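Local atomic coordinates of DNA polymerase III, beta subunit (Eubacterium rectale, PDB entry 3T0P), a protein that probably tethers DNA polymerases and other proteins to DNA and makes them processive, forming a ring-shaped head-to-tail homodimer around the duplex. Residues L329-E334 / F357-L362. Sequence-based numbering, arbitrary orientation. Where two conformers were deposited one is given.
Sequences LRVIDE and FIYLIL
A buried, mostly apolar contact sets V331 and I332, in the loop after helix 322-329, against the rings of F357 and Y359 on strand 357-361, with E334 at the rim of F357. I332 reaches both rings. Its CD1 lies 3.8 Å from Y359 CD2; with CG1 anti to the carbonyl carbon (chi1 -65°), CG2 falls anti to the backbone N and comes within 3.8 Å of F357 CZ. CG1 sits over one face of the F357 ring, offset toward the rim. An alanine in place of I332 would lose these branches and probably open a gap between the loop and the two rings. V331 meets the phenol end of Y359, CG2 standing 3.6 Å from OH. In this C-terminal domain the loop is thus held against the same sheet as the helix it leaves, whose A328 also touches Y359. Strand 357-361 pairs with strands 348-351 and 176-184, the latter from the central domain. The buried Y359 hydroxyl is hydrogen-bonded to Q141 O and R180 NE, which tie it to that neighbouring domain. At the partly exposed margin, the bent side chain of E334 brings OE1 to 3.5 Å from F357 CE2 at the ring edge, the carboxylate and ring planes 70° apart.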
ATOM      1  N   LEU B 329      18.357  13.380  -5.518  1.00 35.93           N
ATOM      2  CA  LEU B 329      17.617  14.042  -6.593  1.00 34.00           C
ATOM      3  C   LEU B 329      16.112  14.063  -6.313  1.00 37.60           C
ATOM      4  O   LEU B 329      15.480  15.058  -6.643  1.00 39.04           O
ATOM      5  CB  LEU B 329      17.919  13.433  -7.960  1.00 33.15           C
ATOM      6  CG  LEU B 329      19.343  13.617  -8.473  1.00 37.10           C
ATOM      7  CD1 LEU B 329      19.618  12.695  -9.661  1.00 35.65           C
ATOM      8  CD2 LEU B 329      19.646  15.079  -8.806  1.00 40.32           C
ATOM      9  N   ARG B 330      15.557  13.026  -5.670  1.00 35.36           N
ATOM     10  CA  ARG B 330      14.131  12.957  -5.266  0.50 35.92           C
ATOM     11  C   ARG B 330      13.707  14.098  -4.333  1.00 42.74           C
ATOM     12  O   ARG B 330      12.517  14.402  -4.221  1.00 42.42           O
ATOM     13  CB  ARG B 330      13.837  11.643  -4.535  0.50 30.53           C
ATOM     14  CG  ARG B 330      13.521  10.494  -5.471  0.50 34.97           C
ATOM     15  CD  ARG B 330      13.114   9.282  -4.675  0.50 25.67           C
ATOM     16  NE  ARG B 330      12.917   8.121  -5.534  0.50 38.58           N
ATOM     17  CZ  ARG B 330      12.986   6.866  -5.114  0.50 52.89           C
ATOM     18  NH1 ARG B 330      13.257   6.598  -3.839  0.50 34.24           N
ATOM     19  NH2 ARG B 330      12.802   5.866  -5.966  0.50 43.49           N
ATOM     20  N   VAL B 331      14.676  14.718  -3.626  1.00 41.97           N
ATOM     21  CA  VAL B 331      14.342  15.761  -2.642  1.00 42.30           C
ATOM     22  C   VAL B 331      14.831  17.122  -3.084  1.00 49.18           C
ATOM     23  O   VAL B 331      14.776  18.063  -2.292  1.00 51.10           O
ATOM     24  CB  VAL B 331      14.818  15.403  -1.214  1.00 45.60           C
ATOM     25  CG1 VAL B 331      14.175  14.095  -0.760  1.00 45.14           C
ATOM     26  CG2 VAL B 331      16.339  15.324  -1.115  1.00 45.99           C
ATOM     27  N   ILE B 332      15.265  17.243  -4.361  1.00 44.78           N
ATOM     28  CA  ILE B 332      15.705  18.516  -4.931  1.00 44.61           C
ATOM     29  C   ILE B 332      14.597  18.991  -5.848  1.00 51.52           C
ATOM     30  O   ILE B 332      14.241  18.294  -6.804  1.00 49.76           O
ATOM     31  CB  ILE B 332      17.096  18.433  -5.636  1.00 45.85           C
ATOM     32  CG1 ILE B 332      18.203  18.113  -4.610  1.00 45.91           C
ATOM     33  CG2 ILE B 332      17.396  19.713  -6.407  1.00 43.89           C
ATOM     34  CD1 ILE B 332      19.562  17.651  -5.247  1.00 53.23           C
ATOM     35  N   ASP B 333      14.044  20.176  -5.543  1.00 51.66           N
ATOM     36  CA  ASP B 333      12.911  20.752  -6.277  1.00 52.01           C
ATOM     37  C   ASP B 333      13.325  21.530  -7.498  1.00 56.14           C
ATOM     38  O   ASP B 333      12.534  21.653  -8.432  1.00 58.51           O
ATOM     39  CB  ASP B 333      12.092  21.650  -5.349  1.00 54.52           C
ATOM     40  CG  ASP B 333      11.416  20.893  -4.205  1.00 67.92           C
ATOM     41  OD1 ASP B 333      11.065  19.698  -4.400  1.00 63.64           O
ATOM     42  OD2 ASP B 333      11.270  21.485  -3.104  1.00 82.06           O
ATOM     43  N   GLU B 334      14.561  22.033  -7.505  1.00 49.22           N
ATOM     44  CA  GLU B 334      15.148  22.821  -8.579  1.00 48.58           C
ATOM     45  C   GLU B 334      15.078  22.116  -9.947  1.00 50.83           C
ATOM     46  O   GLU B 334      15.194  20.896 -10.020  1.00 49.14           O
ATOM     47  CB  GLU B 334      16.598  23.153  -8.219  1.00 50.05           C
ATOM     48  CG  GLU B 334      16.721  24.331  -7.259  1.00 59.42           C
ATOM     49  CD  GLU B 334      16.411  24.145  -5.783  1.00 84.09           C
ATOM     50  OE1 GLU B 334      16.181  22.995  -5.346  1.00 68.58           O
ATOM     51  OE2 GLU B 334      16.433  25.163  -5.053  1.00 92.20           O
ATOM     52  N   PHE B 357      21.385  23.998  -0.115  1.00 43.08           N
ATOM     53  CA  PHE B 357      21.776  22.615   0.166  1.00 41.82           C
ATOM     54  C   PHE B 357      23.130  22.236  -0.392  1.00 46.84           C
ATOM     55  O   PHE B 357      23.646  22.887  -1.308  1.00 46.86           O
ATOM     56  CB  PHE B 357      20.722  21.630  -0.403  1.00 42.10           C
ATOM     57  CG  PHE B 357      20.541  21.647  -1.909  1.00 43.36           C
ATOM     58  CD1 PHE B 357      21.489  21.060  -2.753  1.00 44.73           C
ATOM     59  CD2 PHE B 357      19.413  22.222  -2.483  1.00 44.41           C
ATOM     60  CE1 PHE B 357      21.329  21.084  -4.147  1.00 45.60           C
ATOM     61  CE2 PHE B 357      19.239  22.222  -3.873  1.00 46.74           C
ATOM     62  CZ  PHE B 357      20.200  21.654  -4.700  1.00 45.22           C
ATOM     63  N   ILE B 358      23.677  21.139   0.148  1.00 43.73           N
ATOM     64  CA  ILE B 358      24.894  20.462  -0.324  1.00 43.87           C
ATOM     65  C   ILE B 358      24.692  18.976  -0.141  1.00 45.32           C
ATOM     66  O   ILE B 358      24.486  18.525   0.983  1.00 44.21           O
ATOM     67  CB  ILE B 358      26.241  20.893   0.315  1.00 48.30           C
ATOM     68  CG1 ILE B 358      26.444  22.415   0.348  1.00 49.98           C
ATOM     69  CG2 ILE B 358      27.404  20.192  -0.438  1.00 48.65           C
ATOM     70  CD1 ILE B 358      27.708  22.892   1.213  1.00 50.73           C
ATOM     71  N   TYR B 359      24.693  18.228  -1.236  1.00 42.34           N
ATOM     72  CA  TYR B 359      24.627  16.772  -1.191  1.00 41.23           C
ATOM     73  C   TYR B 359      25.990  16.262  -1.666  1.00 47.92           C
ATOM     74  O   TYR B 359      26.407  16.545  -2.792  1.00 47.95           O
ATOM     75  CB  TYR B 359      23.449  16.195  -1.995  1.00 40.03           C
ATOM     76  CG  TYR B 359      22.113  16.579  -1.407  1.00 40.34           C
ATOM     77  CD1 TYR B 359      21.565  15.870  -0.344  1.00 40.66           C
ATOM     78  CD2 TYR B 359      21.411  17.683  -1.884  1.00 40.64           C
ATOM     79  CE1 TYR B 359      20.366  16.261   0.245  1.00 38.34           C
ATOM     80  CE2 TYR B 359      20.202  18.070  -1.317  1.00 39.86           C
ATOM     81  CZ  TYR B 359      19.697  17.374  -0.235  1.00 41.53           C
ATOM     82  OH  TYR B 359      18.499  17.768   0.325  1.00 40.41           O
ATOM     83  N   LEU B 360      26.740  15.649  -0.750  1.00 46.05           N
ATOM     84  CA  LEU B 360      28.073  15.084  -1.031  1.00 46.42           C
ATOM     85  C   LEU B 360      27.888  13.592  -1.207  1.00 48.95           C
ATOM     86  O   LEU B 360      27.272  12.972  -0.362  1.00 49.77           O
ATOM     87  CB  LEU B 360      29.047  15.402   0.122  1.00 46.65           C
ATOM     88  CG  LEU B 360      30.509  14.935   0.019  1.00 51.54           C
ATOM     89  CD1 LEU B 360      31.360  15.675   1.008  1.00 52.24           C
ATOM     90  CD2 LEU B 360      30.670  13.424   0.329  1.00 53.57           C
ATOM     91  N   ILE B 361      28.358  13.027  -2.304  1.00 44.36           N
ATOM     92  CA  ILE B 361      28.240  11.591  -2.553  1.00 44.46           C
ATOM     93  C   ILE B 361      29.635  11.077  -2.871  1.00 47.56           C
ATOM     94  O   ILE B 361      30.298  11.653  -3.714  1.00 46.54           O
ATOM     95  CB  ILE B 361      27.199  11.282  -3.696  1.00 47.49           C
ATOM     96  CG1 ILE B 361      25.782  11.803  -3.345  1.00 47.86           C
ATOM     97  CG2 ILE B 361      27.161   9.790  -4.033  1.00 47.36           C
ATOM     98  CD1 ILE B 361      24.923  12.168  -4.545  1.00 53.57           C
ATOM     99  N   LEU B 362      30.082  10.014  -2.204  1.00 45.38           N
ATOM    100  CA  LEU B 362      31.376   9.425  -2.510  1.00 46.22           C
ATOM    101  C   LEU B 362      31.219   8.516  -3.716  1.00 47.34           C
ATOM    102  O   LEU B 362      30.270   7.742  -3.779  1.00 46.38           O
ATOM    103  CB  LEU B 362      32.002   8.639  -1.339  1.00 47.61           C
ATOM    104  CG  LEU B 362      32.429   9.400  -0.085  1.00 55.19           C
ATOM    105  CD1 LEU B 362      32.989   8.433   0.963  1.00 56.89           C
ATOM    106  CD2 LEU B 362      33.458  10.466  -0.389  1.00 57.49           C
TER